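PDB 3TDG: disulfide isomerase DsbG N-terminal domain-containing protein from Helicobacter pylori, which probably acts as a periplasmic thiol-disulfide oxidoreductase of the DsbG type, with reductase activity carried by a thioredoxin-fold domain. Local coordinates for residues Q119-I131 and K247-Y261. Sequence-based numbering, arbitrary orientation.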
ATOM      1  N   GLN A 119      14.876   7.775   1.778  1.00 44.63           N
ATOM      2  CA  GLN A 119      14.168   6.645   2.356  1.00 45.52           C
ATOM      3  C   GLN A 119      14.986   5.371   2.209  1.00 46.09           C
ATOM      4  O   GLN A 119      15.022   4.533   3.110  1.00 45.70           O
ATOM      5  CB  GLN A 119      12.820   6.474   1.661  1.00 45.92           C
ATOM      6  CG  GLN A 119      11.940   5.333   2.174  1.00 47.67           C
ATOM      7  CD  GLN A 119      10.622   5.245   1.420  1.00 51.23           C
ATOM      8  OE1 GLN A 119       9.543   5.306   2.009  1.00 52.98           O
ATOM      9  NE2 GLN A 119      10.704   5.122   0.103  1.00 53.38           N
ATOM     10  N   ASN A 120      15.644   5.232   1.062  1.00 46.39           N
ATOM     11  CA  ASN A 120      16.482   4.068   0.833  1.00 47.01           C
ATOM     12  C   ASN A 120      17.684   4.042   1.791  1.00 46.60           C
ATOM     13  O   ASN A 120      17.998   3.003   2.357  1.00 46.33           O
ATOM     14  CB  ASN A 120      16.930   3.981  -0.631  1.00 47.24           C
ATOM     15  CG  ASN A 120      17.316   2.580  -1.016  1.00 48.71           C
ATOM     16  OD1 ASN A 120      16.460   1.703  -1.128  1.00 50.29           O
ATOM     17  ND2 ASN A 120      18.609   2.350  -1.199  1.00 49.69           N
ATOM     18  N   SER A 121      18.336   5.187   1.984  1.00 46.38           N
ATOM     19  CA  SER A 121      19.438   5.277   2.943  1.00 47.14           C
ATOM     20  C   SER A 121      18.994   4.915   4.366  1.00 46.83           C
ATOM     21  O   SER A 121      19.671   4.139   5.057  1.00 46.26           O
ATOM     22  CB  SER A 121      20.096   6.660   2.916  1.00 47.47           C
ATOM     23  OG  SER A 121      20.815   6.835   1.705  1.00 49.47           O
ATOM     24  N   ALA A 122      17.850   5.460   4.782  1.00 46.52           N
ATOM     25  CA  ALA A 122      17.322   5.198   6.128  1.00 47.06           C
ATOM     26  C   ALA A 122      16.945   3.718   6.309  1.00 46.74           C
ATOM     27  O   ALA A 122      17.130   3.157   7.383  1.00 46.70           O
ATOM     28  CB  ALA A 122      16.132   6.112   6.442  1.00 46.74           C
ATOM     29  N   LYS A 123      16.421   3.093   5.258  1.00 46.72           N
ATOM     30  CA  LYS A 123      16.143   1.656   5.301  1.00 47.10           C
ATOM     31  C   LYS A 123      17.429   0.838   5.460  1.00 46.59           C
ATOM     32  O   LYS A 123      17.447  -0.130   6.209  1.00 46.10           O
ATOM     33  CB  LYS A 123      15.354   1.193   4.084  1.00 47.29           C
ATOM     34  CG  LYS A 123      13.886   1.550   4.168  1.00 50.24           C
ATOM     35  CD  LYS A 123      13.090   1.002   3.010  1.00 52.18           C
ATOM     36  CE  LYS A 123      11.637   1.381   3.186  1.00 53.13           C
ATOM     37  NZ  LYS A 123      10.956   1.316   1.887  1.00 53.31           N
ATOM     38  N   LEU A 124      18.489   1.259   4.771  1.00 46.60           N
ATOM     39  CA  LEU A 124      19.803   0.622   4.860  1.00 46.86           C
ATOM     40  C   LEU A 124      20.408   0.742   6.260  1.00 47.39           C
ATOM     41  O   LEU A 124      20.797  -0.274   6.857  1.00 47.18           O
ATOM     42  CB  LEU A 124      20.761   1.172   3.803  1.00 46.11           C
ATOM     43  CG  LEU A 124      20.583   0.595   2.387  1.00 47.32           C
ATOM     44  CD1 LEU A 124      21.387   1.403   1.362  1.00 48.16           C
ATOM     45  CD2 LEU A 124      20.967  -0.897   2.325  1.00 47.05           C
ATOM     46  N   ASN A 125      20.485   1.975   6.771  1.00 47.15           N
ATOM     47  CA  ASN A 125      20.857   2.224   8.160  1.00 47.41           C
ATOM     48  C   ASN A 125      20.107   1.347   9.147  1.00 47.15           C
ATOM     49  O   ASN A 125      20.714   0.814  10.068  1.00 47.76           O
ATOM     50  CB  ASN A 125      20.625   3.680   8.533  1.00 47.81           C
ATOM     51  CG  ASN A 125      21.604   4.601   7.888  1.00 48.80           C
ATOM     52  OD1 ASN A 125      22.514   4.172   7.188  1.00 49.53           O
ATOM     53  ND2 ASN A 125      21.431   5.893   8.120  1.00 51.33           N
ATOM     54  N   ALA A 126      18.798   1.196   8.962  1.00 46.50           N
ATOM     55  CA  ALA A 126      18.005   0.333   9.836  1.00 46.23           C
ATOM     56  C   ALA A 126      18.375  -1.152   9.695  1.00 46.30           C
ATOM     57  O   ALA A 126      18.425  -1.884  10.693  1.00 45.53           O
ATOM     58  CB  ALA A 126      16.539   0.528   9.599  1.00 46.47           C
ATOM     59  N   ILE A 127      18.617  -1.599   8.459  1.00 45.83           N
ATOM     60  CA  ILE A 127      19.104  -2.965   8.244  1.00 45.23           C
ATOM     61  C   ILE A 127      20.391  -3.214   9.029  1.00 44.94           C
ATOM     62  O   ILE A 127      20.464  -4.171   9.789  1.00 45.12           O
ATOM     63  CB  ILE A 127      19.275  -3.319   6.747  1.00 45.62           C
ATOM     64  CG1 ILE A 127      17.891  -3.500   6.113  1.00 44.38           C
ATOM     65  CG2 ILE A 127      20.136  -4.605   6.585  1.00 44.72           C
ATOM     66  CD1 ILE A 127      17.905  -3.448   4.596  1.00 47.96           C
ATOM     67  N   PHE A 128      21.375  -2.338   8.872  1.00 44.79           N
ATOM     68  CA  PHE A 128      22.649  -2.507   9.547  1.00 46.30           C
ATOM     69  C   PHE A 128      22.628  -2.331  11.069  1.00 47.34           C
ATOM     70  O   PHE A 128      23.458  -2.925  11.766  1.00 47.29           O
ATOM     71  CB  PHE A 128      23.720  -1.649   8.889  1.00 45.89           C
ATOM     72  CG  PHE A 128      24.040  -2.098   7.505  1.00 45.40           C
ATOM     73  CD1 PHE A 128      24.683  -3.317   7.297  1.00 44.59           C
ATOM     74  CD2 PHE A 128      23.645  -1.346   6.400  1.00 44.92           C
ATOM     75  CE1 PHE A 128      24.954  -3.775   6.016  1.00 43.62           C
ATOM     76  CE2 PHE A 128      23.907  -1.794   5.109  1.00 44.78           C
ATOM     77  CZ  PHE A 128      24.565  -3.012   4.917  1.00 43.93           C
ATOM     78  N   ASN A 129      21.686  -1.524  11.566  1.00 47.75           N
ATOM     79  CA  ASN A 129      21.499  -1.324  13.006  1.00 48.47           C
ATOM     80  C   ASN A 129      20.793  -2.490  13.661  1.00 47.77           C
ATOM     81  O   ASN A 129      20.889  -2.672  14.860  1.00 47.71           O
ATOM     82  CB  ASN A 129      20.712  -0.033  13.285  1.00 49.15           C
ATOM     83  CG  ASN A 129      21.497   1.211  12.934  1.00 51.94           C
ATOM     84  OD1 ASN A 129      22.731   1.241  13.042  1.00 56.79           O
ATOM     85  ND2 ASN A 129      20.791   2.247  12.496  1.00 55.12           N
ATOM     86  N   GLU A 130      20.071  -3.269  12.867  1.00 47.51           N
ATOM     87  CA  GLU A 130      19.325  -4.416  13.367  1.00 47.36           C
ATOM     88  C   GLU A 130      20.154  -5.723  13.432  1.00 46.71           C
ATOM     89  O   GLU A 130      19.704  -6.717  14.018  1.00 46.93           O
ATOM     90  CB  GLU A 130      18.072  -4.574  12.507  1.00 47.92           C
ATOM     91  CG  GLU A 130      17.332  -5.911  12.540  1.00 51.88           C
ATOM     92  CD  GLU A 130      16.219  -5.965  11.481  1.00 58.56           C
ATOM     93  OE1 GLU A 130      16.527  -6.025  10.258  1.00 62.24           O
ATOM     94  OE2 GLU A 130      15.030  -5.931  11.867  1.00 61.40           O
ATOM     95  N   ILE A 131      21.350  -5.724  12.838  1.00 45.45           N
ATOM     96  CA  ILE A 131      22.248  -6.909  12.869  1.00 44.75           C
ATOM     97  C   ILE A 131      22.823  -7.088  14.294  1.00 43.87           C
ATOM     98  O   ILE A 131      23.294  -6.112  14.875  1.00 43.65           O
ATOM     99  CB  ILE A 131      23.399  -6.739  11.836  1.00 44.80           C
ATOM    100  CG1 ILE A 131      22.851  -6.761  10.399  1.00 44.76           C
ATOM    101  CG2 ILE A 131      24.482  -7.804  11.989  1.00 44.77           C
ATOM    102  CD1 ILE A 131      23.877  -6.283   9.361  1.00 44.82           C
ATOM    103  N   LYS A 247      16.942 -11.369   7.486  1.00 45.05           N
ATOM    104  CA  LYS A 247      16.508 -10.004   7.819  1.00 46.02           C
ATOM    105  C   LYS A 247      17.241  -8.926   7.020  1.00 45.75           C
ATOM    106  O   LYS A 247      16.692  -7.837   6.758  1.00 45.15           O
ATOM    107  CB  LYS A 247      16.688  -9.735   9.320  1.00 46.34           C
ATOM    108  CG  LYS A 247      15.547 -10.260  10.211  1.00 50.07           C
ATOM    109  CD  LYS A 247      15.853 -10.052  11.707  1.00 54.26           C
ATOM    110  CE  LYS A 247      14.694 -10.504  12.593  1.00 56.34           C
ATOM    111  NZ  LYS A 247      14.775 -11.971  12.862  1.00 60.71           N
ATOM    112  N   ILE A 248      18.492  -9.212   6.671  1.00 44.83           N
ATOM    113  CA  ILE A 248      19.239  -8.350   5.764  1.00 44.61           C
ATOM    114  C   ILE A 248      18.555  -8.316   4.392  1.00 44.37           C
ATOM    115  O   ILE A 248      18.386  -7.248   3.830  1.00 44.84           O
ATOM    116  CB  ILE A 248      20.700  -8.794   5.628  1.00 44.13           C
ATOM    117  CG1 ILE A 248      21.458  -8.517   6.924  1.00 44.14           C
ATOM    118  CG2 ILE A 248      21.392  -8.053   4.477  1.00 44.39           C
ATOM    119  CD1 ILE A 248      22.672  -9.425   7.115  1.00 42.35           C
ATOM    120  N   PHE A 249      18.131  -9.472   3.888  1.00 44.54           N
ATOM    121  CA  PHE A 249      17.630  -9.584   2.513  1.00 45.37           C
ATOM    122  C   PHE A 249      16.104  -9.517   2.374  1.00 46.69           C
ATOM    123  O   PHE A 249      15.583  -9.508   1.260  1.00 46.95           O
ATOM    124  CB  PHE A 249      18.172 -10.860   1.835  1.00 44.50           C
ATOM    125  CG  PHE A 249      19.662 -10.836   1.616  1.00 43.84           C
ATOM    126  CD1 PHE A 249      20.209 -10.194   0.503  1.00 41.42           C
ATOM    127  CD2 PHE A 249      20.521 -11.432   2.532  1.00 42.49           C
ATOM    128  CE1 PHE A 249      21.595 -10.166   0.312  1.00 42.75           C
ATOM    129  CE2 PHE A 249      21.911 -11.398   2.357  1.00 42.56           C
ATOM    130  CZ  PHE A 249      22.450 -10.764   1.252  1.00 41.02           C
ATOM    131  N   GLU A 250      15.406  -9.451   3.502  1.00 47.91           N
ATOM    132  CA  GLU A 250      13.940  -9.463   3.568  1.00 49.73           C
ATOM    133  C   GLU A 250      13.221  -8.418   2.716  1.00 49.60           C
ATOM    134  O   GLU A 250      12.304  -8.746   1.988  1.00 50.43           O
ATOM    135  CB  GLU A 250      13.523  -9.240   5.016  1.00 50.23           C
ATOM    136  CG  GLU A 250      12.299  -9.987   5.415  1.00 53.90           C
ATOM    137  CD  GLU A 250      12.257 -10.202   6.911  1.00 57.80           C
ATOM    138  OE1 GLU A 250      12.425  -9.211   7.665  1.00 57.57           O
ATOM    139  OE2 GLU A 250      12.077 -11.372   7.322  1.00 60.69           O
ATOM    140  N   SER A 251      13.626  -7.159   2.834  1.00 50.02           N
ATOM    141  CA  SER A 251      12.894  -6.042   2.232  1.00 50.04           C
ATOM    142  C   SER A 251      13.163  -5.920   0.739  1.00 50.65           C
ATOM    143  O   SER A 251      12.367  -5.341  -0.006  1.00 50.68           O
ATOM    144  CB  SER A 251      13.312  -4.749   2.906  1.00 49.68           C
ATOM    145  OG  SER A 251      14.701  -4.539   2.703  1.00 49.87           O
ATOM    146  N   GLY A 252      14.298  -6.449   0.294  1.00 50.48           N
ATOM    147  CA  GLY A 252      14.656  -6.346  -1.113  1.00 49.98           C
ATOM    148  C   GLY A 252      15.312  -5.023  -1.404  1.00 48.99           C
ATOM    149  O   GLY A 252      15.508  -4.663  -2.559  1.00 49.48           O
ATOM    150  N   VAL A 253      15.648  -4.293  -0.346  1.00 48.25           N
ATOM    151  CA  VAL A 253      16.481  -3.101  -0.463  1.00 46.81           C
ATOM    152  C   VAL A 253      17.926  -3.499  -0.792  1.00 46.55           C
ATOM    153  O   VAL A 253      18.661  -2.741  -1.438  1.00 46.62           O
ATOM    154  CB  VAL A 253      16.414  -2.268   0.821  1.00 46.79           C
ATOM    155  CG1 VAL A 253      17.527  -1.225   0.873  1.00 46.15           C
ATOM    156  CG2 VAL A 253      15.031  -1.589   0.940  1.00 47.89           C
ATOM    157  N   ILE A 254      18.334  -4.672  -0.309  1.00 45.42           N
ATOM    158  CA  ILE A 254      19.621  -5.274  -0.675  1.00 44.40           C
ATOM    159  C   ILE A 254      19.254  -6.536  -1.448  1.00 44.07           C
ATOM    160  O   ILE A 254      18.541  -7.404  -0.931  1.00 43.75           O
ATOM    161  CB  ILE A 254      20.486  -5.630   0.570  1.00 44.55           C
ATOM    162  CG1 ILE A 254      20.766  -4.376   1.412  1.00 43.50           C
ATOM    163  CG2 ILE A 254      21.787  -6.341   0.153  1.00 44.07           C
ATOM    164  CD1 ILE A 254      21.657  -4.596   2.660  1.00 43.01           C
ATOM    165  N   LYS A 255      19.704  -6.611  -2.696  1.00 43.10           N
ATOM    166  CA  LYS A 255      19.273  -7.667  -3.601  1.00 43.30           C
ATOM    167  C   LYS A 255      20.399  -8.655  -3.970  1.00 41.91           C
ATOM    168  O   LYS A 255      20.142  -9.657  -4.626  1.00 41.88           O
ATOM    169  CB  LYS A 255      18.681  -7.055  -4.877  1.00 43.90           C
ATOM    170  CG  LYS A 255      17.579  -6.021  -4.642  1.00 46.82           C
ATOM    171  CD  LYS A 255      16.854  -5.623  -5.944  1.00 52.82           C
ATOM    172  CE  LYS A 255      15.954  -6.747  -6.493  1.00 55.47           C
ATOM    173  NZ  LYS A 255      15.082  -7.359  -5.439  1.00 58.07           N
ATOM    174  N   GLY A 256      21.633  -8.373  -3.555  1.00 40.70           N
ATOM    175  CA  GLY A 256      22.756  -9.256  -3.877  1.00 39.42           C
ATOM    176  C   GLY A 256      24.062  -8.876  -3.220  1.00 38.66           C
ATOM    177  O   GLY A 256      24.153  -7.880  -2.486  1.00 37.87           O
ATOM    178  N   VAL A 257      25.085  -9.678  -3.492  1.00 37.32           N
ATOM    179  CA  VAL A 257      26.390  -9.500  -2.867  1.00 36.40           C
ATOM    180  C   VAL A 257      27.484  -9.532  -3.945  1.00 36.74           C
ATOM    181  O   VAL A 257      27.252 -10.054  -5.023  1.00 35.96           O
ATOM    182  CB  VAL A 257      26.663 -10.590  -1.807  1.00 36.30           C
ATOM    183  CG1 VAL A 257      25.629 -10.522  -0.642  1.00 36.87           C
ATOM    184  CG2 VAL A 257      26.672 -11.988  -2.445  1.00 35.09           C
ATOM    185  N   PRO A 258      28.672  -8.962  -3.667  1.00 37.47           N
ATOM    186  CA  PRO A 258      28.999  -8.167  -2.480  1.00 37.96           C
ATOM    187  C   PRO A 258      28.250  -6.831  -2.523  1.00 39.08           C
ATOM    188  O   PRO A 258      28.173  -6.198  -3.578  1.00 39.38           O
ATOM    189  CB  PRO A 258      30.510  -7.946  -2.598  1.00 38.06           C
ATOM    190  CG  PRO A 258      30.831  -8.165  -4.055  1.00 37.73           C
ATOM    191  CD  PRO A 258      29.821  -9.133  -4.574  1.00 37.18           C
ATOM    192  N   PHE A 259      27.683  -6.429  -1.395  1.00 40.01           N
ATOM    193  CA  PHE A 259      27.009  -5.143  -1.276  1.00 40.75           C
ATOM    194  C   PHE A 259      27.860  -4.238  -0.382  1.00 41.81           C
ATOM    195  O   PHE A 259      28.118  -4.563   0.784  1.00 41.13           O
ATOM    196  CB  PHE A 259      25.614  -5.356  -0.692  1.00 41.05           C
ATOM    197  CG  PHE A 259      24.797  -4.101  -0.568  1.00 42.30           C
ATOM    198  CD1 PHE A 259      23.853  -3.781  -1.538  1.00 44.36           C
ATOM    199  CD2 PHE A 259      24.949  -3.256   0.530  1.00 43.31           C
ATOM    200  CE1 PHE A 259      23.080  -2.619  -1.439  1.00 46.90           C
ATOM    201  CE2 PHE A 259      24.185  -2.092   0.650  1.00 44.56           C
ATOM    202  CZ  PHE A 259      23.249  -1.769  -0.339  1.00 46.15           C
ATOM    203  N   LEU A 260      28.319  -3.114  -0.925  1.00 42.18           N
ATOM    204  CA  LEU A 260      29.076  -2.160  -0.125  1.00 43.81           C
ATOM    205  C   LEU A 260      28.217  -0.939   0.218  1.00 45.51           C
ATOM    206  O   LEU A 260      27.408  -0.480  -0.603  1.00 45.51           O
ATOM    207  CB  LEU A 260      30.363  -1.749  -0.828  1.00 42.94           C
ATOM    208  CG  LEU A 260      31.539  -2.726  -0.850  1.00 44.20           C
ATOM    209  CD1 LEU A 260      31.209  -4.035  -1.578  1.00 42.88           C
ATOM    210  CD2 LEU A 260      32.748  -2.055  -1.504  1.00 43.77           C
ATOM    211  N   TYR A 261      28.367  -0.434   1.435  1.00 46.93           N
ATOM    212  CA  TYR A 261      27.592   0.723   1.885  1.00 49.21           C
ATOM    213  C   TYR A 261      28.434   1.587   2.809  1.00 50.74           C
ATOM    214  O   TYR A 261      28.873   1.134   3.883  1.00 50.22           O
ATOM    215  CB  TYR A 261      26.291   0.277   2.566  1.00 49.22           C
ATOM    216  CG  TYR A 261      25.412   1.398   3.092  1.00 51.80           C
ATOM    217  CD1 TYR A 261      24.887   2.384   2.235  1.00 54.21           C
ATOM    218  CD2 TYR A 261      25.087   1.469   4.449  1.00 52.41           C
ATOM    219  CE1 TYR A 261      24.073   3.420   2.730  1.00 54.42           C
ATOM    220  CE2 TYR A 261      24.279   2.483   4.952  1.00 54.20           C
ATOM    221  CZ  TYR A 261      23.773   3.459   4.094  1.00 56.41           C
ATOM    222  OH  TYR A 261      22.971   4.460   4.613  1.00 56.21           O
TER
HETATM  223  O   HOH W   1      19.769  -0.367  -2.016  1.00 53.89           O
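Leu-124 lays its CB over one face of the Tyr-261 ring, a CH-pi contact 4.0 Å from the ring centroid, and its CD1 reaches CE1 of the same ring. Its chi1 sets CG anti to the carbonyl carbon (-80°), and from there CD2 packs among Val-253 CG1, Ile-254 CG1 and Phe-259 CZ, the last at 3.6 Å. One leucine thus engages both the strand and the loop leading to it. The tyrosine is fixed at its far end as well: OH donates to OD1 of Asn-125 at 2.6 Å, approaching from above the carbonyl plane. Phe-128 meets Tyr-261 rim to rim, the ring planes only 11° apart, and Phe-128 CE2 lies 3.5 Å from Tyr-261 CD2. This is how the long helix 98-129, which links the N-terminal domain to the thioredoxin fold, is seated on the latter: its last turns, 119-129, run at 104° to strand 259-261, while Phe-128 also stacks on Tyr-152 of the adjoining strand. Further along, Ile-127 directs CG2 to CG1 of Ile-248 (4.1 Å) and its CD1 lies against OG of Ser-251, and Ile-131 CD1 meets Ile-248 CD1. Pro-258, preceded by a cis peptide bond in the loop before the strand, touches Cys-162 of a CxxC pair, consistent with a thioredoxin-type active site. Near the Asn-120 end of the contact, a water accepts from Asn-120 ND2 and donates to Val-253 O at 2.7 Å.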